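PDB 6SCE: uncharacterized protein from Thermus thermophilus HB8, which acts as a DNA nuclease of type III CRISPR defence that is activated by cyclic oligoadenylate. Local coordinates for residues A[226-232]-A[258-264]; A[592-597]-A[613-617]. All coordinates share one frame; numbering follows the deposited sequence.

In the fold
Contacts 1 and 2 belong to different sheets of the chain and do not touch; their centres lie about 38 Å apart. Contact 1 joins two neighbouring parallel strands, 225-229 and 260-262, and runs on into the loops after them. It is the larger of the two and lies nearer the chain centre; both are partly buried. Regular backbone hydrogen bonds hold it, and a salt bridge lies just beyond the C-terminal ends of the strands. Contact 2 joins two loops that follow strands 584-592 and 603-607. It relies on a tryptophan face, valine methyls and proline rings. Its one indole hydrogen bond stays within 592-597 and shapes that loop.

Contact 1 of 2, residues A[226-232]-A[258-264]; sequences PVVPYHK and GVFLVDP
Val227, Val228 and Pro229 pair in parallel with Phe260, Leu261 and Val262. The two strands form a beta-alpha-beta unit, with helices 232-236 and 240-257 in the connection, and 260-262 is the outermost strand of its sheet within this chain. Val228 N gives its hydrogen to Phe260 O at 2.9 Å, and Val228 O accepts from Val262 N. Val227, Pro229, Phe260 and Val262 share one face, and helix 268-276 packs against Val227, Phe260 and Val262 there. Val228 lies on the other face, against helix 206-220, and packs tightly there: its CG2 is 3.4 Å from Val259 CG1.

Tyr230 closes the ladder, donating its N-H to Val262 O at 2.9 Å. Its CG sits between the backbone N and carbonyl carbon (chi1 62°), which carries the ring across to Val262 O and Asp263, just past the end of strand 260-262. CB rests 4.0 Å from Leu261 CD1. CD2 approaches Val262 O at 3.1 Å, and CE2 reaches Asp263 CA at 3.4 Å. Pro264 CD stands over the centre of the ring, 4.0 Å from its centroid, in a CH-pi contact. OH ends beside the Asp263 carboxylate, with the ring and carboxylate planes 28° apart. With an alanine here, Pro264 CD would probably lose its aromatic floor and a gap would open beside Asp263. Phe247 meets the same ring edge-to-face.

Lys232 bends at its third torsion to reach the carboxylate. Its NZ makes a salt bridge to Asp263 OD1 at 2.8 Å, on the syn side and 25° out of the carboxylate plane.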
ATOM      1  N   PRO A 226      -1.377  -9.747  -9.339  1.00 27.80           N
ATOM      2  CA  PRO A 226      -0.424 -10.802  -9.678  1.00 27.83           C
ATOM      3  C   PRO A 226      -1.090 -12.147  -9.423  1.00 26.99           C
ATOM      4  O   PRO A 226      -1.354 -12.511  -8.262  1.00 32.10           O
ATOM      5  CB  PRO A 226       0.733 -10.572  -8.697  1.00 28.41           C
ATOM      6  CG  PRO A 226       0.374  -9.336  -7.900  1.00 30.08           C
ATOM      7  CD  PRO A 226      -1.115  -9.222  -8.000  1.00 29.14           C
ATOM      8  N   VAL A 227      -1.365 -12.864 -10.489  1.00 27.26           N
ATOM      9  CA  VAL A 227      -2.098 -14.124 -10.392  1.00 27.81           C
ATOM     10  C   VAL A 227      -1.086 -15.240 -10.562  1.00 30.18           C
ATOM     11  O   VAL A 227      -0.384 -15.261 -11.569  1.00 28.56           O
ATOM     12  CB  VAL A 227      -3.170 -14.237 -11.468  1.00 28.43           C
ATOM     13  CG1 VAL A 227      -3.915 -15.570 -11.321  1.00 30.38           C
ATOM     14  CG2 VAL A 227      -4.152 -13.074 -11.403  1.00 29.36           C
ATOM     15  N   VAL A 228      -0.956 -16.107  -9.551  1.00 29.33           N
ATOM     16  CA  VAL A 228       0.079 -17.121  -9.557  1.00 30.07           C
ATOM     17  C   VAL A 228      -0.519 -18.509  -9.334  1.00 30.55           C
ATOM     18  O   VAL A 228      -0.950 -18.816  -8.210  1.00 31.70           O
ATOM     19  CB  VAL A 228       1.152 -16.836  -8.510  1.00 30.12           C
ATOM     20  CG1 VAL A 228       2.158 -18.000  -8.434  1.00 31.12           C
ATOM     21  CG2 VAL A 228       1.900 -15.567  -8.878  1.00 31.41           C
ATOM     22  N   PRO A 229      -0.630 -19.305 -10.408  1.00 30.87           N
ATOM     23  CA  PRO A 229      -1.128 -20.686 -10.236  1.00 30.91           C
ATOM     24  C   PRO A 229      -0.019 -21.503  -9.625  1.00 30.58           C
ATOM     25  O   PRO A 229       1.103 -21.527 -10.149  1.00 31.90           O
ATOM     26  CB  PRO A 229      -1.463 -21.135 -11.656  1.00 32.40           C
ATOM     27  CG  PRO A 229      -1.552 -19.867 -12.453  1.00 34.26           C
ATOM     28  CD  PRO A 229      -0.523 -18.969 -11.832  1.00 31.70           C
ATOM     29  N   TYR A 230      -0.296 -22.095  -8.468  1.00 30.85           N
ATOM     30  CA  TYR A 230       0.742 -22.767  -7.732  1.00 31.11           C
ATOM     31  C   TYR A 230       1.177 -24.057  -8.445  1.00 30.72           C
ATOM     32  O   TYR A 230       0.433 -24.624  -9.253  1.00 32.14           O
ATOM     33  CB  TYR A 230       0.361 -22.977  -6.265  1.00 31.52           C
ATOM     34  CG  TYR A 230      -0.848 -23.836  -5.983  1.00 33.41           C
ATOM     35  CD1 TYR A 230      -0.775 -25.218  -6.067  1.00 34.74           C
ATOM     36  CD2 TYR A 230      -2.060 -23.267  -5.575  1.00 32.46           C
ATOM     37  CE1 TYR A 230      -1.880 -26.004  -5.778  1.00 34.21           C
ATOM     38  CE2 TYR A 230      -3.162 -24.051  -5.274  1.00 34.55           C
ATOM     39  CZ  TYR A 230      -3.069 -25.422  -5.377  1.00 36.13           C
ATOM     40  OH  TYR A 230      -4.166 -26.210  -5.092  1.00 37.70           O
ATOM     41  N   HIS A 231       2.393 -24.468  -8.148  1.00 31.06           N
ATOM     42  CA  HIS A 231       3.065 -25.583  -8.834  1.00 32.33           C
ATOM     43  C   HIS A 231       2.640 -26.933  -8.227  1.00 33.31           C
ATOM     44  O   HIS A 231       3.389 -27.556  -7.474  1.00 33.24           O
ATOM     45  CB  HIS A 231       4.566 -25.410  -8.702  1.00 32.22           C
ATOM     46  CG  HIS A 231       5.126 -24.322  -9.575  1.00 36.40           C
ATOM     47  ND1 HIS A 231       6.479 -24.085  -9.684  1.00 34.59           N
ATOM     48  CD2 HIS A 231       4.517 -23.408 -10.378  1.00 36.95           C
ATOM     49  CE1 HIS A 231       6.683 -23.083 -10.525  1.00 37.76           C
ATOM     50  NE2 HIS A 231       5.512 -22.654 -10.961  1.00 35.31           N
ATOM     51  N   LYS A 232       1.457 -27.356  -8.617  1.00 35.67           N
ATOM     52  CA  LYS A 232       0.842 -28.558  -8.101  1.00 38.59           C
ATOM     53  C   LYS A 232       1.690 -29.784  -8.429  1.00 40.63           C
ATOM     54  O   LYS A 232       1.777 -30.686  -7.600  1.00 39.40           O
ATOM     55  CB  LYS A 232      -0.567 -28.731  -8.643  1.00 42.28           C
ATOM     56  CG  LYS A 232      -1.368 -29.725  -7.817  1.00 45.94           C
ATOM     57  CD  LYS A 232      -2.765 -29.890  -8.355  1.00 47.48           C
ATOM     58  CE  LYS A 232      -3.687 -28.816  -7.826  1.00 47.25           C
ATOM     59  NZ  LYS A 232      -5.065 -29.054  -8.323  1.00 47.96           N
ATOM     60  N   GLY A 258       1.348  -9.915  -1.507  1.00 37.80           N
ATOM     61  CA  GLY A 258       0.173  -9.508  -2.263  1.00 37.33           C
ATOM     62  C   GLY A 258      -0.106 -10.288  -3.555  1.00 38.76           C
ATOM     63  O   GLY A 258      -0.707  -9.776  -4.492  1.00 36.74           O
ATOM     64  N   VAL A 259       0.282 -11.558  -3.589  1.00 35.23           N
ATOM     65  CA  VAL A 259       0.008 -12.415  -4.739  1.00 33.29           C
ATOM     66  C   VAL A 259      -1.292 -13.163  -4.556  1.00 33.00           C
ATOM     67  O   VAL A 259      -1.609 -13.628  -3.446  1.00 36.69           O
ATOM     68  CB  VAL A 259       1.176 -13.406  -4.906  1.00 33.89           C
ATOM     69  CG1 VAL A 259       0.800 -14.581  -5.793  1.00 35.52           C
ATOM     70  CG2 VAL A 259       2.369 -12.643  -5.440  1.00 34.37           C
ATOM     71  N   PHE A 260      -2.042 -13.303  -5.636  1.00 30.93           N
ATOM     72  CA  PHE A 260      -3.256 -14.098  -5.645  1.00 32.87           C
ATOM     73  C   PHE A 260      -2.846 -15.500  -6.113  1.00 33.30           C
ATOM     74  O   PHE A 260      -2.734 -15.768  -7.305  1.00 33.80           O
ATOM     75  CB  PHE A 260      -4.282 -13.456  -6.563  1.00 34.54           C
ATOM     76  CG  PHE A 260      -5.615 -14.147  -6.626  1.00 36.28           C
ATOM     77  CD1 PHE A 260      -6.224 -14.654  -5.491  1.00 38.51           C
ATOM     78  CD2 PHE A 260      -6.266 -14.254  -7.829  1.00 38.08           C
ATOM     79  CE1 PHE A 260      -7.464 -15.249  -5.571  1.00 41.37           C
ATOM     80  CE2 PHE A 260      -7.506 -14.838  -7.921  1.00 39.57           C
ATOM     81  CZ  PHE A 260      -8.105 -15.339  -6.783  1.00 38.54           C
ATOM     82  N   LEU A 261      -2.585 -16.362  -5.140  1.00 33.85           N
ATOM     83  CA  LEU A 261      -2.174 -17.754  -5.387  1.00 31.31           C
ATOM     84  C   LEU A 261      -3.376 -18.625  -5.693  1.00 31.63           C
ATOM     85  O   LEU A 261      -4.291 -18.707  -4.890  1.00 34.86           O
ATOM     86  CB  LEU A 261      -1.461 -18.281  -4.163  1.00 31.73           C
ATOM     87  CG  LEU A 261      -0.627 -19.547  -4.387  1.00 32.97           C
ATOM     88  CD1 LEU A 261       0.645 -19.200  -5.132  1.00 33.26           C
ATOM     89  CD2 LEU A 261      -0.297 -20.200  -3.058  1.00 33.64           C
ATOM     90  N   VAL A 262      -3.382 -19.263  -6.849  1.00 30.29           N
ATOM     91  CA  VAL A 262      -4.548 -19.980  -7.324  1.00 31.61           C
ATOM     92  C   VAL A 262      -4.252 -21.415  -7.714  1.00 31.99           C
ATOM     93  O   VAL A 262      -3.134 -21.779  -8.128  1.00 32.40           O
ATOM     94  CB  VAL A 262      -5.272 -19.277  -8.507  1.00 34.00           C
ATOM     95  CG1 VAL A 262      -5.813 -17.914  -8.093  1.00 36.10           C
ATOM     96  CG2 VAL A 262      -4.372 -19.149  -9.723  1.00 33.32           C
ATOM     97  N   ASP A 263      -5.298 -22.218  -7.605  1.00 33.21           N
ATOM     98  CA  ASP A 263      -5.246 -23.634  -7.981  1.00 35.24           C
ATOM     99  C   ASP A 263      -5.269 -23.693  -9.504  1.00 33.09           C
ATOM    100  O   ASP A 263      -6.230 -23.249 -10.118  1.00 34.48           O
ATOM    101  CB  ASP A 263      -6.439 -24.350  -7.315  1.00 37.23           C
ATOM    102  CG  ASP A 263      -6.530 -25.843  -7.644  1.00 42.59           C
ATOM    103  OD1 ASP A 263      -5.791 -26.350  -8.521  1.00 40.92           O
ATOM    104  OD2 ASP A 263      -7.388 -26.483  -6.996  1.00 43.57           O
ATOM    105  N   PRO A 264      -4.199 -24.229 -10.126  1.00 33.68           N
ATOM    106  CA  PRO A 264      -4.156 -24.305 -11.576  1.00 36.71           C
ATOM    107  C   PRO A 264      -5.249 -25.207 -12.139  1.00 38.66           C
ATOM    108  O   PRO A 264      -5.567 -25.109 -13.301  1.00 42.77           O
ATOM    109  CB  PRO A 264      -2.758 -24.874 -11.857  1.00 37.80           C
ATOM    110  CG  PRO A 264      -2.418 -25.648 -10.631  1.00 37.49           C
ATOM    111  CD  PRO A 264      -2.997 -24.831  -9.509  1.00 35.71           C
TER

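Contact 2 of 2, residues A[592-597]-A[613-617]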
ATOM      1  N   TRP A 592      31.429  -0.583   3.625  1.00 61.55           N
ATOM      2  CA  TRP A 592      31.057  -0.492   2.217  1.00 66.75           C
ATOM      3  C   TRP A 592      32.311  -0.478   1.346  1.00 70.76           C
ATOM      4  O   TRP A 592      33.244   0.274   1.618  1.00 67.75           O
ATOM      5  CB  TRP A 592      30.226   0.766   1.929  1.00 67.89           C
ATOM      6  CG  TRP A 592      29.526   0.657   0.600  1.00 73.00           C
ATOM      7  CD1 TRP A 592      30.052   0.929  -0.635  1.00 72.92           C
ATOM      8  CD2 TRP A 592      28.189   0.199   0.372  1.00 72.74           C
ATOM      9  NE1 TRP A 592      29.120   0.680  -1.614  1.00 73.15           N
ATOM     10  CE2 TRP A 592      27.968   0.228  -1.024  1.00 73.85           C
ATOM     11  CE3 TRP A 592      27.156  -0.230   1.209  1.00 70.17           C
ATOM     12  CZ2 TRP A 592      26.754  -0.157  -1.597  1.00 70.69           C
ATOM     13  CZ3 TRP A 592      25.954  -0.608   0.638  1.00 69.97           C
ATOM     14  CH2 TRP A 592      25.764  -0.572  -0.751  1.00 69.65           C
ATOM     15  N   ARG A 593      32.305  -1.288   0.287  1.00 78.51           N
ATOM     16  CA  ARG A 593      33.425  -1.371  -0.658  1.00 82.29           C
ATOM     17  C   ARG A 593      33.047  -1.000  -2.092  1.00 86.18           C
ATOM     18  O   ARG A 593      33.474   0.043  -2.590  1.00 90.67           O
ATOM     19  CB  ARG A 593      34.029  -2.773  -0.626  1.00 81.97           C
ATOM     20  CG  ARG A 593      34.898  -2.976   0.595  1.00 88.93           C
ATOM     21  CD  ARG A 593      35.028  -4.428   1.006  1.00 91.66           C
ATOM     22  NE  ARG A 593      35.469  -4.516   2.396  1.00 94.28           N
ATOM     23  CZ  ARG A 593      35.724  -5.651   3.041  1.00 95.58           C
ATOM     24  NH1 ARG A 593      35.595  -6.826   2.429  1.00 93.74           N
ATOM     25  NH2 ARG A 593      36.114  -5.606   4.310  1.00 96.98           N
ATOM     26  N   GLY A 594      32.243  -1.846  -2.737  1.00 85.20           N
ATOM     27  CA  GLY A 594      32.059  -1.812  -4.192  1.00 82.73           C
ATOM     28  C   GLY A 594      31.396  -0.581  -4.795  1.00 83.23           C
ATOM     29  O   GLY A 594      31.546   0.546  -4.298  1.00 79.59           O
ATOM     30  N   ALA A 595      30.661  -0.803  -5.884  1.00 78.86           N
ATOM     31  CA  ALA A 595      29.972   0.279  -6.590  1.00 76.29           C
ATOM     32  C   ALA A 595      28.938   0.974  -5.694  1.00 77.29           C
ATOM     33  O   ALA A 595      28.638   0.491  -4.596  1.00 69.44           O
ATOM     34  CB  ALA A 595      29.298  -0.265  -7.842  1.00 77.12           C
ATOM     35  N   PRO A 596      28.401   2.123  -6.149  1.00 79.84           N
ATOM     36  CA  PRO A 596      27.205   2.667  -5.498  1.00 78.56           C
ATOM     37  C   PRO A 596      26.104   1.609  -5.351  1.00 70.35           C
ATOM     38  O   PRO A 596      26.059   0.662  -6.149  1.00 66.62           O
ATOM     39  CB  PRO A 596      26.745   3.783  -6.461  1.00 79.84           C
ATOM     40  CG  PRO A 596      27.694   3.760  -7.627  1.00 81.97           C
ATOM     41  CD  PRO A 596      28.929   3.056  -7.159  1.00 79.87           C
ATOM     42  N   PRO A 597      25.219   1.763  -4.343  1.00 67.20           N
ATOM     43  CA  PRO A 597      24.111   0.811  -4.163  1.00 64.67           C
ATOM     44  C   PRO A 597      23.141   0.799  -5.360  1.00 60.14           C
ATOM     45  O   PRO A 597      23.036   1.795  -6.079  1.00 58.24           O
ATOM     46  CB  PRO A 597      23.404   1.309  -2.896  1.00 65.09           C
ATOM     47  CG  PRO A 597      23.832   2.722  -2.709  1.00 66.40           C
ATOM     48  CD  PRO A 597      25.130   2.919  -3.429  1.00 66.17           C
ATOM     49  N   GLY A 613      31.313   9.191  -1.219  1.00 80.40           N
ATOM     50  CA  GLY A 613      31.381   9.486  -2.646  1.00 81.99           C
ATOM     51  C   GLY A 613      30.880   8.397  -3.581  1.00 88.29           C
ATOM     52  O   GLY A 613      31.255   8.376  -4.756  1.00 91.78           O
ATOM     53  N   VAL A 614      30.054   7.479  -3.075  1.00 86.58           N
ATOM     54  CA  VAL A 614      29.264   6.600  -3.943  1.00 84.39           C
ATOM     55  C   VAL A 614      27.807   6.567  -3.479  1.00 81.59           C
ATOM     56  O   VAL A 614      27.119   5.567  -3.656  1.00 83.77           O
ATOM     57  CB  VAL A 614      29.851   5.166  -4.054  1.00 85.21           C
ATOM     58  CG1 VAL A 614      31.202   5.199  -4.750  1.00 84.33           C
ATOM     59  CG2 VAL A 614      29.975   4.500  -2.694  1.00 84.83           C
ATOM     60  N   GLY A 615      27.345   7.670  -2.890  1.00 78.33           N
ATOM     61  CA  GLY A 615      25.954   7.803  -2.452  1.00 79.11           C
ATOM     62  C   GLY A 615      25.658   7.268  -1.058  1.00 77.65           C
ATOM     63  O   GLY A 615      24.631   7.605  -0.472  1.00 81.54           O
ATOM     64  N   VAL A 616      26.560   6.450  -0.518  1.00 72.46           N
ATOM     65  CA  VAL A 616      26.326   5.760   0.745  1.00 64.80           C
ATOM     66  C   VAL A 616      26.582   6.737   1.869  1.00 62.58           C
ATOM     67  O   VAL A 616      27.619   7.397   1.886  1.00 66.02           O
ATOM     68  CB  VAL A 616      27.267   4.554   0.917  1.00 63.30           C
ATOM     69  CG1 VAL A 616      27.045   3.878   2.268  1.00 62.37           C
ATOM     70  CG2 VAL A 616      27.085   3.563  -0.226  1.00 65.31           C
ATOM     71  N   TYR A 617      25.643   6.825   2.803  1.00 56.71           N
ATOM     72  CA  TYR A 617      25.778   7.743   3.914  1.00 59.00           C
ATOM     73  C   TYR A 617      26.573   7.101   5.036  1.00 57.22           C
ATOM     74  O   TYR A 617      26.711   5.878   5.113  1.00 55.05           O
ATOM     75  CB  TYR A 617      24.419   8.208   4.429  1.00 60.44           C
ATOM     76  CG  TYR A 617      23.630   8.997   3.423  1.00 62.10           C
ATOM     77  CD1 TYR A 617      22.827   8.354   2.481  1.00 66.26           C
ATOM     78  CD2 TYR A 617      23.680  10.383   3.408  1.00 65.28           C
ATOM     79  CE1 TYR A 617      22.099   9.070   1.549  1.00 69.19           C
ATOM     80  CE2 TYR A 617      22.955  11.115   2.479  1.00 69.24           C
ATOM     81  CZ  TYR A 617      22.167  10.455   1.553  1.00 70.35           C
ATOM     82  OH  TYR A 617      21.441  11.173   0.635  1.00 75.07           O
TER
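Trp592 presents one face of its indole to Val616. The valine CG2 lies 3.6 Å from the centroid of the five-membered ring, a CH-pi contact over the face. Its nearest ring atom is Trp592 CE2, at 3.5 Å. The tryptophan CG is anti to the backbone N (chi1 -164°), which extends the indole toward 613-617. Val614 CG2 comes in obliquely, 4.1 Å from Trp592 NE1.

The chain then turns away at Arg593 and Gly594. There the backbone is tied to Asp561 at the start of helix 561-579: Arg593 N hydrogen-bonds to its carboxylate, and Gly594 N does so weakly. Ala595 brings the loop back to the indole. Its O accepts from Trp592 NE1 at 3.0 Å, with an N-H...O angle of 150°. The oxygen lies in the ring plane, only 4° out of it, while the N-H comes to the carbonyl from above its plane. This bond closes the loop and fixes how the indole is turned. Arg565 donates to the same oxygen.

The two loops lie at one edge of a mixed sheet whose last strands, 584-592, 603-607 and 617-618, run parallel. Its antiparallel start and parallel end are consistent with a restriction-endonuclease-like nuclease domain. The first loop follows strand 584-592, and the second joins 603-607 to 617-618.

Pro596 crosses Val614 at about a right angle. Its CB is 3.3 Å from Val614 O, and its CD packs 3.9 Å from Val614 CB. Pro597 leans on the same carbonyl, with CD 3.3 Å from Val614 O. The same CD carbon also meets Val616 CG2 at 3.8 Å, the methyl that lies over the Trp592 face.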